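Local coordinates for DisA protein (Sorangium cellulosum, PDB 6CCA) that probably transfers methyl groups onto a carbon of the growing polyketide to build a gem-dimethyl centre on the disorazol assembly line, at residues 136-141 and 157-162; 67-72 and 109-114; 173-178 and 349-354. All coordinates share one frame; numbering follows the deposited sequence.

Contact 1 of 3, residues 136-141 and 157-162; sequences HEVERR and LLWACY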
loop_
_atom_site.group_PDB
_atom_site.type_symbol
_atom_site.label_atom_id
_atom_site.label_comp_id
_atom_site.label_asym_id
_atom_site.label_seq_id
_atom_site.Cartn_x
_atom_site.Cartn_y
_atom_site.Cartn_z
ATOM N N HIS A 136 26.935 -10.530 -12.196
ATOM C CA HIS A 136 27.650 -9.292 -12.388
ATOM C C HIS A 136 26.771 -8.217 -13.000
ATOM O O HIS A 136 26.843 -7.045 -12.600
ATOM C CB HIS A 136 28.970 -9.543 -13.181
ATOM C CG HIS A 136 29.899 -10.496 -12.454
ATOM N ND1 HIS A 136 30.261 -11.730 -12.964
ATOM C CD2 HIS A 136 30.456 -10.433 -11.212
ATOM C CE1 HIS A 136 31.013 -12.372 -12.088
ATOM N NE2 HIS A 136 31.154 -11.605 -11.017
ATOM N N GLU A 137 25.973 -8.598 -13.970
ATOM C CA GLU A 137 25.071 -7.688 -14.652
ATOM C C GLU A 137 24.157 -6.948 -13.664
ATOM O O GLU A 137 23.989 -5.722 -13.745
ATOM C CB GLU A 137 24.140 -8.442 -15.590
ATOM C CG GLU A 137 24.492 -8.482 -17.057
ATOM C CD GLU A 137 23.553 -9.482 -17.773
ATOM O OE1 GLU A 137 22.313 -9.282 -17.707
ATOM O OE2 GLU A 137 24.042 -10.508 -18.311
ATOM N N VAL A 138 23.523 -7.713 -12.819
ATOM C CA VAL A 138 22.554 -7.107 -11.847
ATOM C C VAL A 138 23.202 -6.193 -10.855
ATOM O O VAL A 138 22.641 -5.150 -10.526
ATOM C CB VAL A 138 21.576 -8.111 -11.143
ATOM C CG1 VAL A 138 20.793 -8.869 -12.191
ATOM C CG2 VAL A 138 22.272 -9.022 -10.116
ATOM N N GLU A 139 24.411 -6.504 -10.375
ATOM C CA GLU A 139 25.101 -5.574 -9.468
ATOM C C GLU A 139 25.467 -4.246 -10.106
ATOM O O GLU A 139 25.214 -3.194 -9.504
ATOM C CB GLU A 139 26.322 -6.284 -8.802
ATOM C CG GLU A 139 26.805 -5.520 -7.559
ATOM C CD GLU A 139 27.781 -4.402 -7.900
ATOM O OE1 GLU A 139 28.224 -4.383 -9.088
ATOM O OE2 GLU A 139 28.094 -3.549 -6.999
ATOM N N ARG A 140 25.895 -4.288 -11.396
ATOM C CA ARG A 140 26.163 -3.068 -12.170
ATOM C C ARG A 140 24.881 -2.311 -12.362
ATOM O O ARG A 140 24.821 -1.088 -12.202
ATOM C CB ARG A 140 26.836 -3.336 -13.551
ATOM C CG ARG A 140 28.305 -3.789 -13.466
ATOM C CD ARG A 140 29.058 -4.020 -14.835
ATOM N NE ARG A 140 28.647 -5.278 -15.540
ATOM C CZ ARG A 140 29.259 -6.476 -15.501
ATOM N NH1 ARG A 140 30.389 -6.677 -14.815
ATOM N NH2 ARG A 140 28.720 -7.490 -16.161
ATOM N N ARG A 141 23.817 -3.012 -12.724
ATOM C CA ARG A 141 22.498 -2.324 -12.972
ATOM C C ARG A 141 21.951 -1.672 -11.754
ATOM O O ARG A 141 21.441 -0.565 -11.830
ATOM C CB ARG A 141 21.470 -3.305 -13.555
ATOM C CG ARG A 141 20.170 -2.688 -14.071
ATOM C CD ARG A 141 20.487 -1.567 -15.017
ATOM N NE ARG A 141 19.259 -1.071 -15.638
ATOM C CZ ARG A 141 19.222 0.063 -16.348
ATOM N NH1 ARG A 141 20.322 0.832 -16.423
ATOM N NH2 ARG A 141 18.075 0.462 -16.900
ATOM N N LEU A 157 16.225 -0.973 -1.077
ATOM C CA LEU A 157 15.465 -2.003 -0.391
ATOM C C LEU A 157 15.569 -3.374 -1.128
ATOM O O LEU A 157 15.693 -4.409 -0.503
ATOM C CB LEU A 157 13.999 -1.585 -0.295
ATOM C CG LEU A 157 13.126 -2.680 0.342
ATOM C CD1 LEU A 157 13.678 -3.048 1.706
ATOM C CD2 LEU A 157 11.656 -2.258 0.492
ATOM N N LEU A 158 15.374 -3.377 -2.460
ATOM C CA LEU A 158 15.477 -4.638 -3.205
ATOM C C LEU A 158 16.847 -5.253 -3.041
ATOM O O LEU A 158 16.974 -6.463 -2.930
ATOM C CB LEU A 158 15.233 -4.415 -4.673
ATOM C CG LEU A 158 13.804 -4.133 -5.063
ATOM C CD1 LEU A 158 13.747 -4.026 -6.548
ATOM C CD2 LEU A 158 12.904 -5.322 -4.666
ATOM N N TRP A 159 17.894 -4.438 -3.088
ATOM C CA TRP A 159 19.271 -4.946 -2.912
ATOM C C TRP A 159 19.510 -5.523 -1.529
ATOM O O TRP A 159 20.068 -6.606 -1.405
ATOM C CB TRP A 159 20.324 -3.880 -3.264
ATOM C CG TRP A 159 21.679 -4.482 -3.499
ATOM C CD1 TRP A 159 22.748 -4.452 -2.642
ATOM C CD2 TRP A 159 22.051 -5.336 -4.583
ATOM N NE1 TRP A 159 23.781 -5.191 -3.184
ATOM C CE2 TRP A 159 23.368 -5.764 -4.350
ATOM C CE3 TRP A 159 21.404 -5.744 -5.735
ATOM C CZ2 TRP A 159 24.075 -6.538 -5.263
ATOM C CZ3 TRP A 159 22.072 -6.558 -6.617
ATOM C CH2 TRP A 159 23.413 -6.932 -6.390
ATOM N N ALA A 160 18.937 -4.912 -0.486
ATOM C CA ALA A 160 19.039 -5.473 0.863
ATOM C C ALA A 160 18.322 -6.833 0.943
ATOM O O ALA A 160 18.801 -7.775 1.576
ATOM C CB ALA A 160 18.494 -4.482 1.912
ATOM N N CYS A 161 17.182 -6.950 0.295
ATOM C CA CYS A 161 16.444 -8.206 0.302
ATOM C C CYS A 161 17.250 -9.238 -0.511
ATOM O O CYS A 161 17.400 -10.372 -0.092
ATOM C CB CYS A 161 15.077 -8.042 -0.346
ATOM S SG CYS A 161 13.914 -7.108 0.707
ATOM N N TYR A 162 17.730 -8.812 -1.694
ATOM C CA TYR A 162 18.546 -9.666 -2.590
ATOM C C TYR A 162 19.668 -10.378 -1.837
ATOM O O TYR A 162 19.866 -11.631 -1.893
ATOM C CB TYR A 162 19.105 -8.874 -3.773
ATOM C CG TYR A 162 20.248 -9.635 -4.409
ATOM C CD1 TYR A 162 20.002 -10.704 -5.213
ATOM C CD2 TYR A 162 21.556 -9.291 -4.186
ATOM C CE1 TYR A 162 21.026 -11.458 -5.760
ATOM C CE2 TYR A 162 22.609 -10.047 -4.688
ATOM C CZ TYR A 162 22.341 -11.127 -5.492
ATOM O OH TYR A 162 23.351 -11.921 -6.005
#
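Trp-159 reaches from helix 152-163 to Glu-139 on helix 135-146, and the far end of its six-membered ring does the touching. CZ2 of Trp-159 lies 3.7 Å from CG of Glu-139, and its neighbour CH2 packs 3.8 Å from CB of Glu-139 and equally close to the CA. So the indole lies against the aliphatic root of the glutamate, not against its charge. The indole CG is anti to the backbone N of Trp-159 (chi1 -162°), which sends the ring out across the gap between the helices; the CA atoms of Glu-139 and Trp-159, the nearest pair across the two segments, are 8.8 Å apart. Glu-139 also starts anti, then bends at chi2 (-85°), and its carboxylate plane ends up 69° from the ring plane. OE2 of Glu-139 is taken by NE2 of Gln-143, one turn further along the same helix.

The two helices are successive members of the mostly helical N-terminal region that precedes strand 226-231, the first strand of the Rossmann-like methyltransferase sheet. Val-138 adds a looser touch at the same ring end: its CG2 is 4.3 Å from CZ3 of Trp-159, and its backbone O is marginally closer to that carbon. Within helix 152-163, CD2 of Tyr-162 sits 3.6 Å above one face of the indole, offset toward its rim. The hydroxyl of that tyrosine hydrogen-bonds to Lys-135 NZ and, weakly, to Asp-75 OD2, so Tyr-162 links this helix to the start of helix 135-146 and to helix 55-75.

Contact 2 of 3, residues 67-72 and 109-114; sequences DLLLCI and LAILEG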
loop_
_atom_site.group_PDB
_atom_site.type_symbol
_atom_site.label_atom_id
_atom_site.label_comp_id
_atom_site.label_asym_id
_atom_site.label_seq_id
_atom_site.Cartn_x
_atom_site.Cartn_y
_atom_site.Cartn_z
ATOM N N ASP A 67 15.350 -9.357 -13.551
ATOM C CA ASP A 67 16.723 -9.795 -13.623
ATOM C C ASP A 67 17.323 -10.193 -12.272
ATOM O O ASP A 67 17.964 -11.212 -12.118
ATOM C CB ASP A 67 17.534 -8.700 -14.233
ATOM C CG ASP A 67 17.128 -8.414 -15.723
ATOM O OD1 ASP A 67 16.282 -9.135 -16.314
ATOM O OD2 ASP A 67 17.546 -7.381 -16.212
ATOM N N LEU A 68 17.007 -9.394 -11.254
ATOM C CA LEU A 68 17.410 -9.663 -9.878
ATOM C C LEU A 68 16.838 -10.984 -9.423
ATOM O O LEU A 68 17.516 -11.746 -8.729
ATOM C CB LEU A 68 16.879 -8.490 -8.980
ATOM C CG LEU A 68 17.471 -8.434 -7.562
ATOM C CD1 LEU A 68 19.008 -8.298 -7.495
ATOM C CD2 LEU A 68 16.733 -7.293 -6.834
ATOM N N LEU A 69 15.553 -11.215 -9.734
ATOM C CA LEU A 69 14.921 -12.447 -9.385
ATOM C C LEU A 69 15.624 -13.651 -10.047
ATOM O O LEU A 69 15.854 -14.661 -9.396
ATOM C CB LEU A 69 13.437 -12.402 -9.753
ATOM C CG LEU A 69 12.677 -13.671 -9.465
ATOM C CD1 LEU A 69 12.750 -14.119 -8.028
ATOM C CD2 LEU A 69 11.203 -13.505 -9.880
ATOM N N LEU A 70 15.932 -13.555 -11.314
ATOM C CA LEU A 70 16.679 -14.649 -11.949
ATOM C C LEU A 70 17.995 -14.914 -11.178
ATOM O O LEU A 70 18.343 -16.089 -10.863
ATOM C CB LEU A 70 16.971 -14.348 -13.377
ATOM C CG LEU A 70 17.738 -15.447 -14.157
ATOM C CD1 LEU A 70 17.113 -16.831 -14.076
ATOM C CD2 LEU A 70 17.927 -15.021 -15.635
ATOM N N CYS A 71 18.689 -13.828 -10.840
ATOM C CA CYS A 71 19.916 -13.898 -10.042
ATOM C C CYS A 71 19.688 -14.586 -8.705
ATOM O O CYS A 71 20.511 -15.440 -8.321
ATOM C CB CYS A 71 20.565 -12.534 -9.899
ATOM S SG CYS A 71 22.304 -12.653 -9.375
ATOM N N ILE A 72 18.575 -14.320 -8.011
ATOM C CA ILE A 72 18.309 -14.991 -6.741
ATOM C C ILE A 72 18.213 -16.527 -6.916
ATOM O O ILE A 72 18.858 -17.325 -6.208
ATOM C CB ILE A 72 16.986 -14.463 -6.140
ATOM C CG1 ILE A 72 17.220 -13.032 -5.637
ATOM C CG2 ILE A 72 16.473 -15.408 -5.043
ATOM C CD1 ILE A 72 15.968 -12.230 -5.375
ATOM N N LEU A 109 7.893 -17.599 -10.096
ATOM C CA LEU A 109 8.002 -18.322 -11.386
ATOM C C LEU A 109 7.300 -17.607 -12.511
ATOM O O LEU A 109 7.833 -17.429 -13.614
ATOM C CB LEU A 109 7.552 -19.770 -11.210
ATOM C CG LEU A 109 8.399 -20.619 -10.258
ATOM C CD1 LEU A 109 7.800 -22.027 -10.129
ATOM C CD2 LEU A 109 9.910 -20.587 -10.582
ATOM N N ALA A 110 6.065 -17.098 -12.269
ATOM C CA ALA A 110 5.350 -16.355 -13.289
ATOM C C ALA A 110 6.008 -15.039 -13.653
ATOM O O ALA A 110 5.933 -14.602 -14.791
ATOM C CB ALA A 110 3.893 -16.076 -12.858
ATOM N N ILE A 111 6.646 -14.350 -12.685
ATOM C CA ILE A 111 7.477 -13.184 -13.045
ATOM C C ILE A 111 8.587 -13.567 -14.042
ATOM O O ILE A 111 8.765 -12.879 -15.058
ATOM C CB ILE A 111 8.159 -12.542 -11.809
ATOM C CG1 ILE A 111 7.059 -11.899 -10.958
ATOM C CG2 ILE A 111 9.163 -11.523 -12.294
ATOM C CD1 ILE A 111 7.485 -11.249 -9.655
ATOM N N LEU A 112 9.283 -14.662 -13.745
ATOM C CA LEU A 112 10.319 -15.132 -14.711
ATOM C C LEU A 112 9.723 -15.517 -16.093
ATOM O O LEU A 112 10.315 -15.234 -17.185
ATOM C CB LEU A 112 11.116 -16.259 -14.105
ATOM C CG LEU A 112 11.981 -15.896 -12.885
ATOM C CD1 LEU A 112 12.684 -17.134 -12.353
ATOM C CD2 LEU A 112 12.889 -14.754 -13.258
ATOM N N GLU A 113 8.579 -16.121 -16.056
ATOM C CA GLU A 113 7.862 -16.469 -17.281
ATOM C C GLU A 113 7.498 -15.222 -18.072
ATOM O O GLU A 113 7.734 -15.128 -19.272
ATOM C CB GLU A 113 6.637 -17.310 -16.932
ATOM C CG GLU A 113 5.866 -17.767 -18.185
ATOM C CD GLU A 113 4.467 -18.260 -17.874
ATOM O OE1 GLU A 113 3.857 -17.929 -16.820
ATOM O OE2 GLU A 113 3.980 -19.019 -18.696
ATOM N N GLY A 114 6.955 -14.201 -17.403
ATOM C CA GLY A 114 6.579 -12.978 -18.065
ATOM C C GLY A 114 7.741 -12.183 -18.586
ATOM O O GLY A 114 7.618 -11.455 -19.589
#
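In a part of the fold that resembles a winged helix, Leu-69 of helix 55-75 packs on Ile-111 and Leu-112 of helix 102-114. CD2 of Leu-69 makes the closest approach: it lies 3.7 Å from CB of Ile-111, with the CG2 branch equally near, and 3.9 Å from CG of Leu-112. The Leu-69 and Ile-111 side chains meet at about a right angle. CB of Ile-111 already points toward helix 55-75, and the first torsion sets CG2, the branch anti to the backbone N, beside CD2 of Leu-69.

The resemblance rests on element order: helix 55-75, strand 85-87, helices 88-95 and 102-114, then strands 118-121 and 124-127. The helix segments cross at -124°, their axes 9.8 Å apart at their nearest. Leu-112 also packs on Leu-70. Its CG lies anti to the carbonyl carbon (chi1 -66°), and CD2 reaches the backbone of helix 55-75, 3.8 Å from N of Leu-70 and 4.1 Å from CB of Leu-70. Phe-73 and Leu-118 also touch Leu-112, while Asp-67 OD1 hydrogen-bonds to Tyr-117 OH just beyond helix 102-114.

Contact 3 of 3, residues 173-178 and 349-354; sequences VAATDV and GLLDGW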
loop_
_atom_site.group_PDB
_atom_site.type_symbol
_atom_site.label_atom_id
_atom_site.label_comp_id
_atom_site.label_asym_id
_atom_site.label_seq_id
_atom_site.Cartn_x
_atom_site.Cartn_y
_atom_site.Cartn_z
ATOM N N VAL A 173 15.387 -16.651 7.986
ATOM C CA VAL A 173 15.470 -15.355 8.676
ATOM C C VAL A 173 14.173 -14.642 8.453
ATOM O O VAL A 173 13.599 -14.678 7.352
ATOM C CB VAL A 173 16.673 -14.487 8.215
ATOM C CG1 VAL A 173 16.535 -14.100 6.756
ATOM C CG2 VAL A 173 16.758 -13.196 9.025
ATOM N N ALA A 174 13.676 -14.006 9.502
ATOM C CA ALA A 174 12.441 -13.265 9.432
ATOM C C ALA A 174 12.539 -12.062 8.498
ATOM O O ALA A 174 13.462 -11.286 8.591
ATOM C CB ALA A 174 12.074 -12.779 10.843
ATOM N N ALA A 175 11.536 -11.872 7.660
ATOM C CA ALA A 175 11.467 -10.726 6.754
ATOM C C ALA A 175 11.683 -9.375 7.424
ATOM O O ALA A 175 12.424 -8.531 6.925
ATOM C CB ALA A 175 10.142 -10.735 6.021
ATOM N N THR A 176 11.051 -9.171 8.584
ATOM C CA THR A 176 11.199 -7.898 9.338
ATOM C C THR A 176 12.626 -7.612 9.789
ATOM O O THR A 176 13.057 -6.468 9.842
ATOM C CB THR A 176 10.258 -7.891 10.584
ATOM O OG1 THR A 176 10.586 -9.032 11.400
ATOM C CG2 THR A 176 8.769 -7.938 10.123
ATOM N N ASP A 177 13.400 -8.626 10.049
ATOM C CA ASP A 177 14.849 -8.405 10.348
ATOM C C ASP A 177 15.663 -7.828 9.161
ATOM O O ASP A 177 16.701 -7.165 9.313
ATOM C CB ASP A 177 15.524 -9.695 10.718
ATOM C CG ASP A 177 15.029 -10.278 12.053
ATOM O OD1 ASP A 177 14.174 -9.652 12.719
ATOM O OD2 ASP A 177 15.512 -11.383 12.370
ATOM N N VAL A 178 15.213 -8.122 7.954
ATOM C CA VAL A 178 15.901 -7.581 6.784
ATOM C C VAL A 178 15.274 -6.249 6.352
ATOM O O VAL A 178 15.971 -5.293 5.988
ATOM C CB VAL A 178 15.824 -8.612 5.651
ATOM C CG1 VAL A 178 16.519 -8.075 4.401
ATOM C CG2 VAL A 178 16.427 -9.939 6.105
ATOM N N GLY A 349 5.794 -8.725 -0.678
ATOM C CA GLY A 349 5.411 -10.163 -0.792
ATOM C C GLY A 349 5.957 -11.159 0.199
ATOM O O GLY A 349 5.524 -12.348 0.269
ATOM N N LEU A 350 6.991 -10.724 0.929
ATOM C CA LEU A 350 7.567 -11.514 1.957
ATOM C C LEU A 350 6.761 -11.371 3.273
ATOM O O LEU A 350 7.007 -12.130 4.181
ATOM C CB LEU A 350 9.015 -11.085 2.247
ATOM C CG LEU A 350 10.001 -11.335 1.109
ATOM C CD1 LEU A 350 11.251 -10.519 1.325
ATOM C CD2 LEU A 350 10.311 -12.807 0.976
ATOM N N LEU A 351 5.806 -10.458 3.348
ATOM C CA LEU A 351 5.121 -10.142 4.646
ATOM C C LEU A 351 3.760 -10.807 4.733
ATOM O O LEU A 351 3.084 -11.010 3.716
ATOM C CB LEU A 351 4.928 -8.631 4.781
ATOM C CG LEU A 351 6.188 -7.778 4.941
ATOM C CD1 LEU A 351 5.890 -6.269 4.853
ATOM C CD2 LEU A 351 6.888 -8.153 6.225
ATOM N N ASP A 352 3.343 -11.135 5.948
ATOM C CA ASP A 352 2.062 -11.829 6.149
ATOM C C ASP A 352 0.882 -11.038 5.654
ATOM O O ASP A 352 -0.057 -11.597 5.111
ATOM C CB ASP A 352 1.864 -12.096 7.645
ATOM C CG ASP A 352 2.811 -13.164 8.211
ATOM O OD1 ASP A 352 3.584 -13.790 7.497
ATOM O OD2 ASP A 352 2.773 -13.374 9.427
ATOM N N GLY A 353 0.932 -9.718 5.848
ATOM C CA GLY A 353 -0.155 -8.818 5.434
ATOM C C GLY A 353 -0.492 -8.906 3.954
ATOM O O GLY A 353 -1.659 -8.734 3.556
ATOM N N TRP A 354 0.546 -9.105 3.114
ATOM C CA TRP A 354 0.354 -9.289 1.663
ATOM C C TRP A 354 -0.550 -10.489 1.341
ATOM O O TRP A 354 -1.345 -10.439 0.389
ATOM C CB TRP A 354 1.728 -9.529 1.006
ATOM C CG TRP A 354 1.716 -9.558 -0.510
ATOM C CD1 TRP A 354 1.648 -10.652 -1.275
ATOM C CD2 TRP A 354 1.812 -8.448 -1.418
ATOM N NE1 TRP A 354 1.697 -10.327 -2.600
ATOM C CE2 TRP A 354 1.816 -8.983 -2.723
ATOM C CE3 TRP A 354 1.883 -7.079 -1.264
ATOM C CZ2 TRP A 354 1.872 -8.206 -3.832
ATOM C CZ3 TRP A 354 1.944 -6.286 -2.372
ATOM C CH2 TRP A 354 1.942 -6.841 -3.655
#
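The carbonyl O of Ala-175 accepts a 3.0 Å hydrogen bond from N of Val-178, within the turn of residues 175-178. The methyl of Ala-175 points toward Leu-350, and it makes most of the contacts across the gap. CB of Ala-175 lies 4.0 Å from CB of Leu-350 and 3.9 Å from O of Leu-350, so it rests on both the backbone and the side-chain root of the leucine. The CA atoms of Ala-175 and Leu-350 are 6.2 Å apart, a spacing that so small a residue allows.

Leu-351 comes in from the next position. Its CG is anti to the carbonyl carbon (chi1 -67°), and the chain extends until CD2 is 4.2 Å from CB of Ala-175 and 4.3 Å from CG2 of Thr-176, the apolar branch of the threonine. Residues 349-350 are 3-10, the rest irregular, and the segment lies beyond strand 330-337, so the contact ties the mostly helical N-terminal region to the methyltransferase fold. The Trp-354 ring covers Gly-349, whose CA stands 3.7 Å above one face, offset toward the rim. Trp-354 NE1 bonds to Trp-366 O, and Asp-352 OD1 forms a salt bridge with Arg-100. Tyr-165 and Leu-168 of helix 165-169 touch Leu-350 as well.

No hydrogen bond joins the two segments; the direct contact is therefore mainly van der Waals packing, which imposes little directionality.

Read from the N terminus, the three contacts follow in series; none contains or crosses another. Contact 2 closes first, bringing helix 102-114 back onto helix 55-75 over a 36-residue loop that includes helix 88-95. Contact 1 is a short closure between two successive helices. Contact 3 spans 170 residues, including five parallel-paired strands from 226-231 to 330-337, and so returns the turn after helix 342-346 to the helical region. Contacts 1 and 2 touch through Tyr-162 and Trp-159 on Leu-68 of helix 55-75, while Val-178 CG1 packs by Ala-160 and Cys-161, joining contacts 1 and 3. Contacts 2 and 3 remain about 8 Å apart at their nearest atoms.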